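Long-range contacts in putative alpha-galactosidase (Bacteroides fragilis, PDB 4NZJ), which probably hydrolyses terminal, non-reducing alpha-D-galactose residues from alpha-galactosides such as galactose oligosaccharides, galactomannans and galactolipids: residues P18-N23 with V89-D94; F31-S36 with G59-V64; D94-T99 with N246-Y251; L98-G103 with S313-P318. All coordinates share one frame; numbering follows the deposited sequence. Where two conformers were deposited one is given.

Contact 1: P18-N23 with V89-D94; sequences PHIIGN and VIRIGD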
loop_
_atom_site.group_PDB
_atom_site.type_symbol
_atom_site.label_atom_id
_atom_site.label_comp_id
_atom_site.label_asym_id
_atom_site.label_seq_id
_atom_site.Cartn_x
_atom_site.Cartn_y
_atom_site.Cartn_z
ATOM N N PRO A 18 -5.096 -1.372 -9.265
ATOM C CA PRO A 18 -5.193 -2.841 -9.315
ATOM C C PRO A 18 -6.219 -3.347 -10.310
ATOM O O PRO A 18 -7.202 -2.664 -10.574
ATOM C CB PRO A 18 -5.640 -3.210 -7.899
ATOM C CG PRO A 18 -6.390 -2.016 -7.420
ATOM C CD PRO A 18 -5.713 -0.827 -8.042
ATOM N N HIS A 19 -5.999 -4.555 -10.827
ATOM C CA HIS A 19 -6.942 -5.211 -11.732
ATOM C C HIS A 19 -7.680 -6.377 -11.058
ATOM O O HIS A 19 -8.327 -7.191 -11.724
ATOM C CB HIS A 19 -6.201 -5.708 -12.977
ATOM C CG HIS A 19 -5.433 -4.636 -13.690
ATOM N ND1 HIS A 19 -6.045 -3.565 -14.308
ATOM C CD2 HIS A 19 -4.103 -4.475 -13.891
ATOM C CE1 HIS A 19 -5.124 -2.786 -14.850
ATOM N NE2 HIS A 19 -3.938 -3.315 -14.610
ATOM N N ILE A 20 -7.574 -6.453 -9.734
ATOM C CA ILE A 20 -8.328 -7.426 -8.942
ATOM C C ILE A 20 -8.646 -6.770 -7.610
ATOM O O ILE A 20 -7.841 -5.997 -7.093
ATOM C CB ILE A 20 -7.556 -8.747 -8.740
ATOM C CG1 ILE A 20 -8.464 -9.800 -8.103
ATOM C CG2 ILE A 20 -6.299 -8.537 -7.896
ATOM C CD1 ILE A 20 -7.842 -11.174 -8.027
ATOM N N ILE A 21 -9.836 -7.042 -7.082
ATOM C CA ILE A 21 -10.281 -6.440 -5.829
ATOM C C ILE A 21 -11.156 -7.438 -5.069
ATOM O O ILE A 21 -12.036 -8.071 -5.659
ATOM C CB ILE A 21 -11.035 -5.107 -6.087
ATOM C CG1 ILE A 21 -11.387 -4.394 -4.772
ATOM C CG2 ILE A 21 -12.299 -5.332 -6.906
ATOM C CD1 ILE A 21 -10.220 -3.696 -4.118
ATOM N N GLY A 22 -10.903 -7.567 -3.768
ATOM C CA GLY A 22 -11.642 -8.473 -2.906
ATOM C C GLY A 22 -12.508 -7.717 -1.920
ATOM O O GLY A 22 -12.149 -6.627 -1.465
ATOM N N ASN A 23 -13.658 -8.302 -1.595
ATOM C CA ASN A 23 -14.571 -7.745 -0.601
ATOM C C ASN A 23 -15.395 -8.874 0.023
ATOM O O ASN A 23 -15.630 -9.892 -0.621
ATOM C CB ASN A 23 -15.493 -6.716 -1.265
ATOM C CG ASN A 23 -16.036 -5.684 -0.290
ATOM O OD1 ASN A 23 -17.251 -5.493 -0.178
ATOM N ND2 ASN A 23 -15.146 -5.001 0.402
ATOM N N VAL A 89 -11.280 -8.109 -12.064
ATOM C CA VAL A 89 -11.838 -9.267 -11.379
ATOM C C VAL A 89 -12.267 -8.831 -9.984
ATOM O O VAL A 89 -11.472 -8.265 -9.229
ATOM C CB VAL A 89 -10.828 -10.430 -11.299
ATOM C CG1 VAL A 89 -11.368 -11.561 -10.429
ATOM C CG2 VAL A 89 -10.519 -10.936 -12.699
ATOM N N ILE A 90 -13.536 -9.070 -9.662
ATOM C CA ILE A 90 -14.054 -8.805 -8.324
ATOM C C ILE A 90 -14.262 -10.142 -7.626
ATOM O O ILE A 90 -15.022 -10.977 -8.103
ATOM C CB ILE A 90 -15.382 -8.024 -8.372
ATOM C CG1 ILE A 90 -15.153 -6.664 -9.041
ATOM C CG2 ILE A 90 -15.951 -7.844 -6.968
ATOM C CD1 ILE A 90 -16.415 -5.866 -9.298
ATOM N N ARG A 91 -13.573 -10.341 -6.505
ATOM C CA ARG A 91 -13.711 -11.567 -5.733
ATOM C C ARG A 91 -14.494 -11.260 -4.475
ATOM O O ARG A 91 -14.052 -10.472 -3.630
ATOM C CB ARG A 91 -12.349 -12.163 -5.367
ATOM C CG ARG A 91 -12.449 -13.413 -4.486
ATOM C CD ARG A 91 -11.115 -14.131 -4.394
ATOM N NE ARG A 91 -10.642 -14.490 -5.726
ATOM C CZ ARG A 91 -9.368 -14.676 -6.067
ATOM N NH1 ARG A 91 -8.396 -14.566 -5.168
ATOM N NH2 ARG A 91 -9.065 -14.983 -7.321
ATOM N N ILE A 92 -15.672 -11.869 -4.367
ATOM C CA ILE A 92 -16.481 -11.765 -3.170
ATOM C C ILE A 92 -16.269 -13.043 -2.372
ATOM O O ILE A 92 -16.522 -14.142 -2.861
ATOM C CB ILE A 92 -17.970 -11.554 -3.507
ATOM C CG1 ILE A 92 -18.144 -10.296 -4.374
ATOM C CG2 ILE A 92 -18.803 -11.450 -2.235
ATOM C CD1 ILE A 92 -17.649 -9.007 -3.750
ATOM N N GLY A 93 -15.775 -12.888 -1.148
ATOM C CA GLY A 93 -15.392 -14.027 -0.321
ATOM C C GLY A 93 -14.762 -13.534 0.962
ATOM O O GLY A 93 -15.143 -12.490 1.472
ATOM N N ASP A 94 -13.790 -14.275 1.486
ATOM C CA ASP A 94 -13.168 -13.889 2.750
ATOM C C ASP A 94 -11.759 -13.328 2.561
ATOM O O ASP A 94 -10.964 -13.319 3.502
ATOM C CB ASP A 94 -13.174 -15.069 3.735
ATOM C CG ASP A 94 -12.344 -16.246 3.263
ATOM O OD1 ASP A 94 -11.826 -16.218 2.125
ATOM O OD2 ASP A 94 -12.216 -17.214 4.043
#

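Contact 2: F31-S36 with G59-V64; sequences FYIPTS and GIISGV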
loop_
_atom_site.group_PDB
_atom_site.type_symbol
_atom_site.label_atom_id
_atom_site.label_comp_id
_atom_site.label_asym_id
_atom_site.label_seq_id
_atom_site.Cartn_x
_atom_site.Cartn_y
_atom_site.Cartn_z
ATOM N N PHE A 31 -15.164 1.158 -5.173
ATOM C CA PHE A 31 -13.933 1.143 -5.947
ATOM C C PHE A 31 -13.937 2.250 -6.985
ATOM O O PHE A 31 -14.748 2.242 -7.912
ATOM C CB PHE A 31 -13.739 -0.202 -6.648
ATOM C CG PHE A 31 -12.446 -0.304 -7.402
ATOM C CD1 PHE A 31 -11.242 -0.365 -6.717
ATOM C CD2 PHE A 31 -12.428 -0.338 -8.794
ATOM C CE1 PHE A 31 -10.041 -0.461 -7.407
ATOM C CE2 PHE A 31 -11.231 -0.436 -9.487
ATOM C CZ PHE A 31 -10.037 -0.498 -8.791
ATOM N N TYR A 32 -13.028 3.204 -6.817
ATOM C CA TYR A 32 -12.777 4.191 -7.851
ATOM C C TYR A 32 -11.821 3.569 -8.859
ATOM O O TYR A 32 -10.794 3.006 -8.483
ATOM C CB TYR A 32 -12.168 5.473 -7.268
ATOM C CG TYR A 32 -11.678 6.442 -8.318
ATOM C CD1 TYR A 32 -12.568 7.257 -9.013
ATOM C CD2 TYR A 32 -10.328 6.530 -8.639
ATOM C CE1 TYR A 32 -12.126 8.144 -9.983
ATOM C CE2 TYR A 32 -9.880 7.416 -9.601
ATOM C CZ TYR A 32 -10.784 8.219 -10.272
ATOM O OH TYR A 32 -10.362 9.098 -11.244
ATOM N N ILE A 33 -12.166 3.682 -10.136
ATOM C CA ILE A 33 -11.352 3.110 -11.202
ATOM C C ILE A 33 -10.178 4.054 -11.481
ATOM O O ILE A 33 -10.372 5.110 -12.077
ATOM C CB ILE A 33 -12.170 2.897 -12.485
ATOM C CG1 ILE A 33 -13.368 1.975 -12.210
ATOM C CG2 ILE A 33 -11.281 2.326 -13.588
ATOM C CD1 ILE A 33 -14.451 2.058 -13.265
ATOM N N PRO A 34 -8.957 3.688 -11.042
ATOM C CA PRO A 34 -7.853 4.628 -11.206
ATOM C C PRO A 34 -7.503 4.771 -12.677
ATOM O O PRO A 34 -7.180 3.784 -13.334
ATOM C CB PRO A 34 -6.703 3.976 -10.416
ATOM C CG PRO A 34 -7.319 2.846 -9.649
ATOM C CD PRO A 34 -8.475 2.409 -10.494
ATOM N N THR A 35 -7.596 5.993 -13.192
ATOM C CA THR A 35 -7.519 6.219 -14.633
ATOM C C THR A 35 -6.699 7.456 -14.982
ATOM O O THR A 35 -7.076 8.579 -14.644
ATOM C CB THR A 35 -8.930 6.365 -15.247
ATOM O OG1 THR A 35 -9.804 5.376 -14.691
ATOM C CG2 THR A 35 -8.887 6.196 -16.744
ATOM N N SER A 36 -5.576 7.245 -15.664
ATOM C CA SER A 36 -4.789 8.353 -16.182
ATOM C C SER A 36 -5.416 8.861 -17.473
ATOM O O SER A 36 -6.164 8.139 -18.133
ATOM C CB SER A 36 -3.344 7.917 -16.431
ATOM O OG SER A 36 -2.735 7.475 -15.236
ATOM N N GLY A 59 -16.503 7.658 -12.006
ATOM C CA GLY A 59 -15.644 6.480 -12.084
ATOM C C GLY A 59 -15.704 5.571 -10.867
ATOM O O GLY A 59 -14.838 4.715 -10.698
ATOM N N ILE A 60 -16.726 5.735 -10.026
ATOM C CA ILE A 60 -16.846 4.948 -8.801
ATOM C C ILE A 60 -17.859 3.816 -8.950
ATOM O O ILE A 60 -19.012 4.045 -9.314
ATOM C CB ILE A 60 -17.238 5.825 -7.598
ATOM C CG1 ILE A 60 -16.159 6.887 -7.352
ATOM C CG2 ILE A 60 -17.453 4.960 -6.356
ATOM C CD1 ILE A 60 -16.549 7.949 -6.346
ATOM N N ILE A 61 -17.401 2.599 -8.675
ATOM C CA ILE A 61 -18.263 1.427 -8.563
ATOM C C ILE A 61 -18.665 1.301 -7.101
ATOM O O ILE A 61 -17.803 1.278 -6.225
ATOM C CB ILE A 61 -17.522 0.141 -8.964
ATOM C CG1 ILE A 61 -17.041 0.221 -10.413
ATOM C CG2 ILE A 61 -18.410 -1.081 -8.743
ATOM C CD1 ILE A 61 -16.112 -0.910 -10.808
ATOM N N SER A 62 -19.962 1.204 -6.830
ATOM C CA SER A 62 -20.423 1.065 -5.450
ATOM C C SER A 62 -21.638 0.168 -5.338
ATOM O O SER A 62 -22.358 -0.050 -6.312
ATOM C CB SER A 62 -20.739 2.435 -4.851
ATOM O OG SER A 62 -21.840 3.031 -5.498
ATOM N N GLY A 63 -21.855 -0.351 -4.134
ATOM C CA GLY A 63 -23.016 -1.184 -3.843
ATOM C C GLY A 63 -22.692 -2.254 -2.821
ATOM O O GLY A 63 -21.816 -2.066 -1.972
ATOM N N VAL A 64 -23.414 -3.370 -2.908
ATOM C CA VAL A 64 -23.211 -4.524 -2.043
ATOM C C VAL A 64 -23.403 -5.800 -2.858
ATOM O O VAL A 64 -24.394 -5.929 -3.569
ATOM C CB VAL A 64 -24.222 -4.532 -0.873
ATOM C CG1 VAL A 64 -24.065 -5.796 -0.035
ATOM C CG2 VAL A 64 -24.054 -3.291 -0.004
#

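Contact 3: D94-T99 with N246-Y251; sequences DELLLT and NRSIVY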
loop_
_atom_site.group_PDB
_atom_site.type_symbol
_atom_site.label_atom_id
_atom_site.label_comp_id
_atom_site.label_asym_id
_atom_site.label_seq_id
_atom_site.Cartn_x
_atom_site.Cartn_y
_atom_site.Cartn_z
ATOM N N ASP A 94 -13.790 -14.275 1.486
ATOM C CA ASP A 94 -13.168 -13.889 2.750
ATOM C C ASP A 94 -11.759 -13.328 2.561
ATOM O O ASP A 94 -10.964 -13.319 3.502
ATOM C CB ASP A 94 -13.174 -15.069 3.735
ATOM C CG ASP A 94 -12.344 -16.246 3.263
ATOM O OD1 ASP A 94 -11.826 -16.218 2.125
ATOM O OD2 ASP A 94 -12.216 -17.214 4.043
ATOM N N GLU A 95 -11.479 -12.814 1.363
ATOM C CA GLU A 95 -10.147 -12.333 0.997
ATOM C C GLU A 95 -10.156 -10.832 0.707
ATOM O O GLU A 95 -10.737 -10.395 -0.286
ATOM C CB GLU A 95 -9.654 -13.099 -0.232
ATOM C CG GLU A 95 -9.543 -14.602 -0.015
ATOM C CD GLU A 95 -9.476 -15.388 -1.315
ATOM O OE1 GLU A 95 -8.609 -15.090 -2.157
ATOM O OE2 GLU A 95 -10.301 -16.310 -1.497
ATOM N N LEU A 96 -9.527 -10.041 1.573
ATOM C CA LEU A 96 -9.318 -8.611 1.309
ATOM C C LEU A 96 -7.876 -8.366 0.876
ATOM O O LEU A 96 -7.032 -9.242 1.029
ATOM C CB LEU A 96 -9.625 -7.777 2.559
ATOM C CG LEU A 96 -10.998 -7.972 3.197
ATOM C CD1 LEU A 96 -11.196 -6.987 4.340
ATOM C CD2 LEU A 96 -12.104 -7.823 2.165
ATOM N N LEU A 97 -7.595 -7.178 0.345
ATOM C CA LEU A 97 -6.247 -6.811 -0.121
ATOM C C LEU A 97 -5.594 -7.891 -0.978
ATOM O O LEU A 97 -4.512 -8.404 -0.657
ATOM C CB LEU A 97 -5.338 -6.444 1.055
ATOM C CG LEU A 97 -5.766 -5.258 1.917
ATOM C CD1 LEU A 97 -4.663 -4.910 2.911
ATOM C CD2 LEU A 97 -6.158 -4.058 1.063
ATOM N N LEU A 98 -6.251 -8.206 -2.086
ATOM C CA LEU A 98 -5.727 -9.156 -3.057
ATOM C C LEU A 98 -4.490 -8.588 -3.760
ATOM O O LEU A 98 -3.709 -9.335 -4.349
ATOM C CB LEU A 98 -6.817 -9.561 -4.057
ATOM C CG LEU A 98 -7.905 -10.438 -3.422
ATOM C CD1 LEU A 98 -9.097 -10.598 -4.350
ATOM C CD2 LEU A 98 -7.344 -11.801 -3.036
ATOM N N THR A 99 -4.333 -7.265 -3.680
ATOM C CA THR A 99 -3.077 -6.568 -3.975
ATOM C C THR A 99 -2.690 -5.737 -2.755
ATOM O O THR A 99 -3.529 -5.474 -1.892
ATOM C CB THR A 99 -3.219 -5.628 -5.188
ATOM O OG1 THR A 99 -4.164 -4.594 -4.891
ATOM C CG2 THR A 99 -3.670 -6.398 -6.415
ATOM N N ASN A 246 -20.522 -5.488 10.060
ATOM C CA ASN A 246 -21.093 -5.539 8.709
ATOM C C ASN A 246 -20.259 -4.812 7.646
ATOM O O ASN A 246 -20.786 -4.393 6.616
ATOM C CB ASN A 246 -22.537 -5.016 8.726
ATOM C CG ASN A 246 -22.643 -3.552 9.141
ATOM O OD1 ASN A 246 -21.648 -2.888 9.433
ATOM N ND2 ASN A 246 -23.872 -3.044 9.169
ATOM N N ARG A 247 -18.958 -4.666 7.890
ATOM C CA ARG A 247 -18.054 -4.051 6.913
ATOM C C ARG A 247 -16.871 -4.955 6.603
ATOM O O ARG A 247 -16.507 -5.819 7.403
ATOM C CB ARG A 247 -17.515 -2.708 7.415
ATOM C CG ARG A 247 -18.542 -1.604 7.536
ATOM C CD ARG A 247 -17.870 -0.258 7.743
ATOM N NE ARG A 247 -17.286 0.295 6.523
ATOM C CZ ARG A 247 -17.978 0.864 5.534
ATOM N NH1 ARG A 247 -19.305 0.946 5.589
ATOM N NH2 ARG A 247 -17.343 1.346 4.474
ATOM N N SER A 248 -16.265 -4.727 5.445
ATOM C CA SER A 248 -14.979 -5.329 5.112
ATOM C C SER A 248 -13.881 -4.428 5.656
ATOM O O SER A 248 -13.484 -3.460 5.004
ATOM C CB SER A 248 -14.813 -5.479 3.599
ATOM O OG SER A 248 -15.715 -6.427 3.080
ATOM N N ILE A 249 -13.403 -4.733 6.860
ATOM C CA ILE A 249 -12.374 -3.916 7.499
ATOM C C ILE A 249 -11.003 -4.587 7.413
ATOM O O ILE A 249 -10.786 -5.681 7.955
ATOM C CB ILE A 249 -12.721 -3.590 8.967
ATOM C CG1 ILE A 249 -14.108 -2.937 9.042
ATOM C CG2 ILE A 249 -11.661 -2.670 9.564
ATOM C CD1 ILE A 249 -14.552 -2.540 10.435
ATOM N N VAL A 250 -10.088 -3.931 6.711
ATOM C CA VAL A 250 -8.709 -4.385 6.621
ATOM C C VAL A 250 -8.066 -4.298 8.001
ATOM O O VAL A 250 -8.250 -3.319 8.721
ATOM C CB VAL A 250 -7.914 -3.536 5.610
ATOM C CG1 VAL A 250 -6.416 -3.802 5.706
ATOM C CG2 VAL A 250 -8.430 -3.801 4.200
ATOM N N TYR A 251 -7.284 -5.313 8.343
ATOM C CA TYR A 251 -6.704 -5.451 9.665
ATOM C C TYR A 251 -5.181 -5.387 9.551
ATOM O O TYR A 251 -4.547 -6.313 9.042
ATOM C CB TYR A 251 -7.163 -6.776 10.266
ATOM C CG TYR A 251 -6.882 -7.001 11.733
ATOM C CD1 TYR A 251 -6.630 -5.944 12.613
ATOM C CD2 TYR A 251 -6.927 -8.290 12.254
ATOM C CE1 TYR A 251 -6.397 -6.186 13.962
ATOM C CE2 TYR A 251 -6.700 -8.536 13.592
ATOM C CZ TYR A 251 -6.439 -7.482 14.441
ATOM O OH TYR A 251 -6.219 -7.740 15.779
#

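Contact 4: L98-G103 with S313-P318; sequences LTPPMG and SGWNDP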
loop_
_atom_site.group_PDB
_atom_site.type_symbol
_atom_site.label_atom_id
_atom_site.label_comp_id
_atom_site.label_asym_id
_atom_site.label_seq_id
_atom_site.Cartn_x
_atom_site.Cartn_y
_atom_site.Cartn_z
ATOM N N LEU A 98 -6.251 -8.206 -2.086
ATOM C CA LEU A 98 -5.727 -9.156 -3.057
ATOM C C LEU A 98 -4.490 -8.588 -3.760
ATOM O O LEU A 98 -3.709 -9.335 -4.349
ATOM C CB LEU A 98 -6.817 -9.561 -4.057
ATOM C CG LEU A 98 -7.905 -10.438 -3.422
ATOM C CD1 LEU A 98 -9.097 -10.598 -4.350
ATOM C CD2 LEU A 98 -7.344 -11.801 -3.036
ATOM N N THR A 99 -4.333 -7.265 -3.680
ATOM C CA THR A 99 -3.077 -6.568 -3.975
ATOM C C THR A 99 -2.690 -5.737 -2.755
ATOM O O THR A 99 -3.529 -5.474 -1.892
ATOM C CB THR A 99 -3.219 -5.628 -5.188
ATOM O OG1 THR A 99 -4.164 -4.594 -4.891
ATOM C CG2 THR A 99 -3.670 -6.398 -6.415
ATOM N N PRO A 100 -1.412 -5.319 -2.654
ATOM C CA PRO A 100 -1.039 -4.543 -1.469
ATOM C C PRO A 100 -1.815 -3.231 -1.348
ATOM O O PRO A 100 -2.163 -2.625 -2.369
ATOM C CB PRO A 100 0.453 -4.261 -1.688
ATOM C CG PRO A 100 0.910 -5.369 -2.569
ATOM C CD PRO A 100 -0.245 -5.672 -3.477
ATOM N N PRO A 101 -2.087 -2.792 -0.110
ATOM C CA PRO A 101 -2.809 -1.528 0.059
ATOM C C PRO A 101 -1.940 -0.325 -0.293
ATOM O O PRO A 101 -0.740 -0.324 -0.023
ATOM C CB PRO A 101 -3.160 -1.520 1.544
ATOM C CG PRO A 101 -2.092 -2.333 2.179
ATOM C CD PRO A 101 -1.663 -3.365 1.179
HETATM N N MSE A 102 -2.553 0.689 -0.889
HETATM C CA MSE A 102 -1.876 1.926 -1.235
HETATM C C MSE A 102 -2.637 3.073 -0.626
HETATM O O MSE A 102 -3.870 3.073 -0.618
HETATM C CB MSE A 102 -1.855 2.096 -2.752
HETATM C CG MSE A 102 -1.189 0.928 -3.473
HETATM SE SE MSE A 102 -1.285 1.170 -5.421
HETATM C CE MSE A 102 -0.503 2.971 -5.530
ATOM N N GLY A 103 -1.918 4.071 -0.129
ATOM C CA GLY A 103 -2.575 5.203 0.512
ATOM C C GLY A 103 -1.636 6.092 1.289
ATOM O O GLY A 103 -0.476 6.284 0.907
ATOM N N SER A 313 -3.767 -11.036 0.254
ATOM C CA SER A 313 -4.481 -10.987 1.531
ATOM C C SER A 313 -3.595 -11.162 2.768
ATOM O O SER A 313 -4.108 -11.386 3.853
ATOM C CB SER A 313 -5.650 -11.980 1.556
ATOM O OG SER A 313 -6.441 -11.876 0.379
ATOM N N GLY A 314 -2.281 -11.021 2.611
ATOM C CA GLY A 314 -1.359 -11.165 3.728
ATOM C C GLY A 314 0.014 -10.655 3.361
ATOM O O GLY A 314 0.823 -11.408 2.847
ATOM N N TRP A 315 0.265 -9.376 3.640
ATOM C CA TRP A 315 1.483 -8.695 3.205
ATOM C C TRP A 315 2.443 -8.383 4.348
ATOM O O TRP A 315 2.022 -7.996 5.447
ATOM C CB TRP A 315 1.104 -7.392 2.487
ATOM C CG TRP A 315 0.063 -7.603 1.446
ATOM C CD1 TRP A 315 -1.262 -7.277 1.528
ATOM C CD2 TRP A 315 0.241 -8.228 0.168
ATOM N NE1 TRP A 315 -1.913 -7.640 0.372
ATOM C CE2 TRP A 315 -1.017 -8.235 -0.474
ATOM C CE3 TRP A 315 1.339 -8.775 -0.499
ATOM C CZ2 TRP A 315 -1.199 -8.766 -1.754
ATOM C CZ3 TRP A 315 1.153 -9.310 -1.772
ATOM C CH2 TRP A 315 -0.111 -9.303 -2.381
ATOM N N ASN A 316 3.739 -8.548 4.085
ATOM C CA ASN A 316 4.764 -8.036 4.985
ATOM C C ASN A 316 4.798 -6.518 4.851
ATOM O O ASN A 316 4.908 -5.995 3.742
ATOM C CB ASN A 316 6.144 -8.592 4.638
ATOM C CG ASN A 316 6.293 -10.070 4.962
ATOM O OD1 ASN A 316 5.987 -10.515 6.071
ATOM N ND2 ASN A 316 6.805 -10.836 4.000
ATOM N N ASP A 317 4.729 -5.821 5.979
ATOM C CA ASP A 317 4.672 -4.358 5.994
ATOM C C ASP A 317 6.007 -3.790 6.497
ATOM O O ASP A 317 6.304 -3.869 7.685
ATOM C CB ASP A 317 3.502 -3.928 6.879
ATOM C CG ASP A 317 3.318 -2.421 6.963
ATOM O OD1 ASP A 317 4.052 -1.648 6.301
ATOM O OD2 ASP A 317 2.410 -2.009 7.724
ATOM N N PRO A 318 6.820 -3.216 5.593
ATOM C CA PRO A 318 8.101 -2.627 5.971
ATOM C C PRO A 318 7.991 -1.150 6.386
ATOM O O PRO A 318 8.994 -0.428 6.384
ATOM C CB PRO A 318 8.926 -2.771 4.691
ATOM C CG PRO A 318 7.924 -2.681 3.594
ATOM C CD PRO A 318 6.590 -3.112 4.140
#

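Contact 1: P18-N23 with V89-D94
Ile20 to Asn23 pair residue for residue with Val89 to Ile92 as two parallel beta strands, at the edge of the mixed sheet of the N-terminal Ig-like domain. Parallel pairing joins strands through alternating partners, and this contact is a compact example: five backbone hydrogen bonds link the pair. Val89 N gives its bond to His19 O at 3.1 Å, and Ile21 N answers to Val89 O. Arg91 N then reaches Ile21 O at 2.9 Å, Asn23 N bonds to Arg91 O, and Gly93 N closes the series on Asn23 O at 3.0 Å. CA-H...O contacts supplement these bonds, the shortest from Gly22 CA to Arg91 O.

Apolar contacts divide between the two faces. On the face of Ile21, Ile90 and Ile92, Ile21 CG2 lies beside Ile90 CG1 in the conformer given, and Phe29 of strand 28-36 packs against both residues, so this side looks into the beta sandwich. On the other face Ile20 and Val89 run alongside each other, CG1 to CB 4.0 Å.

Arg91 carries the polar side of this second face, held by salt bridges to Asp70 through NE and to Glu95 through NH1. Ile20 is extended, with CG1 anti to the backbone N (chi1 -171°), and this stretch carries its CD1 over one face of the Arg91 guanidinium, 4.0 Å above the plane and displaced toward the rim.

Contact 2: F31-S36 with G59-V64
In Ile33 and Ile61 the first torsions almost coincide (chi1 -58° and -60°), turning each CG1 anti to its carbonyl carbon; the second torsions are extended, and the two side chains approach at a slant, their CD1 methyls coming to 4.2 Å. Tyr32 takes the contrary choice, with CG anti to the backbone N (chi1 171°), which directs its ring along the strand so that Ile60 CG1 comes to the ring edge, in plane, 4.0 Å from CD1. Phe31 likewise offers an edge, its CD2 lying 4.2 Å from Ile61 CD1.

The case illustrates how an antiparallel pair alternates its linkages. Phe31 and Ile61 form a hydrogen-bonded pair, each amide serving the other's carbonyl at 2.8 Å for Phe31 N to Ile61 O and for Ile61 N to Phe31 O. Tyr32 and Ile60 follow as a non-hydrogen-bonded pair, their CA atoms only 4.2 Å apart. Ile33 N then bonds to Gly59 O at 2.9 Å, and that same carbonyl oxygen is covered by Ile33 CG1 at 3.5 Å. Gly59 adopts a positive phi, which favours glycine, and its peptide runs close by the Tyr32 ring.

The Tyr32 hydroxyl bonds to Asp133, and its ring makes a cation-pi contact with Arg132, tying the Ig-like domain to the loop before barrel strand 138-140. On the other face of the sheet, Ile33 and Ile61 both pack on Leu54 of strand 52-55, and Ile33 also touches Ile15 of strand 14-15 and Leu75 of strand 69-79, the last from the opposing sheet of the sandwich.

Contact 3: D94-T99 with N246-Y251
Leu97 comes up to Val250 nearly perpendicular to it, and here the contact is tightest: Leu97 CD1 lies 3.5 Å from Val250 CG1, closer than carbon atoms usually pack. The remaining branches interlock around that point, with Leu97 CG 3.8 Å from Val250 CG2 and Leu97 CD2 3.9 Å from the same methyl. Val250 therefore presents both methyls to the leucine, its CG1 anti to the backbone N (chi1 168°). Leu97 has a positive phi, and its side chain leaves the backbone toward the other segment.

Leu96 makes the looser half, so one contact holds two grades of packing. Its CD2 touches Ser248 CB at 3.9 Å, while CD1 rests beside the backbone, 3.9 Å from Ile249 O, and the approach to Val250 CG2 is wider still. Solvent does not separate the two parts, since Ser248 and Leu97 are each partly exposed. The Ser248 hydroxyl bonds to Thr27 and to the amide of Tyr24, whose side chain also lies against Leu96. No hydrogen bond crosses between the segments, so the joint rests on van der Waals contact.

Tyr138 of strand 138-140 touches both Leu97 and Val250, and Val250 is bonded through its backbone to Leu217 of strand 216-220 and to Asp215 just before it. The interdomain linker thus packs at the N-terminal ends of barrel strands, while Ile249 turns the other way onto Leu242 of helix 228-243.

Contact 4: L98-G103 with S313-P318
Pro100 sits squarely over the indole of Trp315: its CG stands 3.8 Å from the centroid of the six-membered ring and only 2° off the ring normal, a CH-pi contact of nearly ideal placement. Pro100 CD adds a contact of 3.7 Å to Trp315 CZ2, and the peptide just before the proline comes closer still, with Thr99 C 3.5 Å from that carbon. The Pro101 ring runs counter to the indole, its CD 3.9 Å from Trp315 CD1. Leu98 approaches differently, its carbonyl O lying at the indole edge near the ring plane, 3.7 Å from CZ2.

A second meeting point joins Leu98 CD2 to Ser313 OG at 3.5 Å, where a methyl covers the serine hydroxyl. Together these contacts show how a proline-rich entry to a strand can be fitted around one indole, over a face and at an edge.

The next shell fixes both partners. Trp315 turns its CG anti to the carbonyl carbon (chi1 -50°), and its NE1 is hydrogen-bonded to Leu97 O, which restrains the rotation of the indole beneath the proline. Ser313 OG is bonded in turn to Leu96 O. On the proline side, Gln385 donates from NE2 to Pro100 O and pairs through OE1 with Thr99 OG1.

Pro101 just precedes strand 102-105 and Trp315 opens strand 315-317, the first and seventh of the TIM beta/alpha barrel, so the tryptophan and the prolines pack at its N-terminal end. In such barrels the active site lies at the other end, where the strands finish.

How the contacts relate
From the N terminus, contact 1 closes the first long loop, joining strand 20-23 to strand 82-92 and bringing the Ig-like domain back on itself. Contact 2 falls wholly within that loop and pairs strands of the opposing sheet; Pro18 and Phe31 touch between the two. The chain then leaves contact 1 through Asp94 and enters the linker, from which contacts 3 and 4 both start, sharing Leu98 and Thr99. Contact 3 closes first, at 246-251, and contact 4 later, at 313-318, from the same starting stretch. Leu98 and Thr99 also pack against residues of contact 1, so the linker couples the Ig-like sheet to the N-terminal end of the barrel.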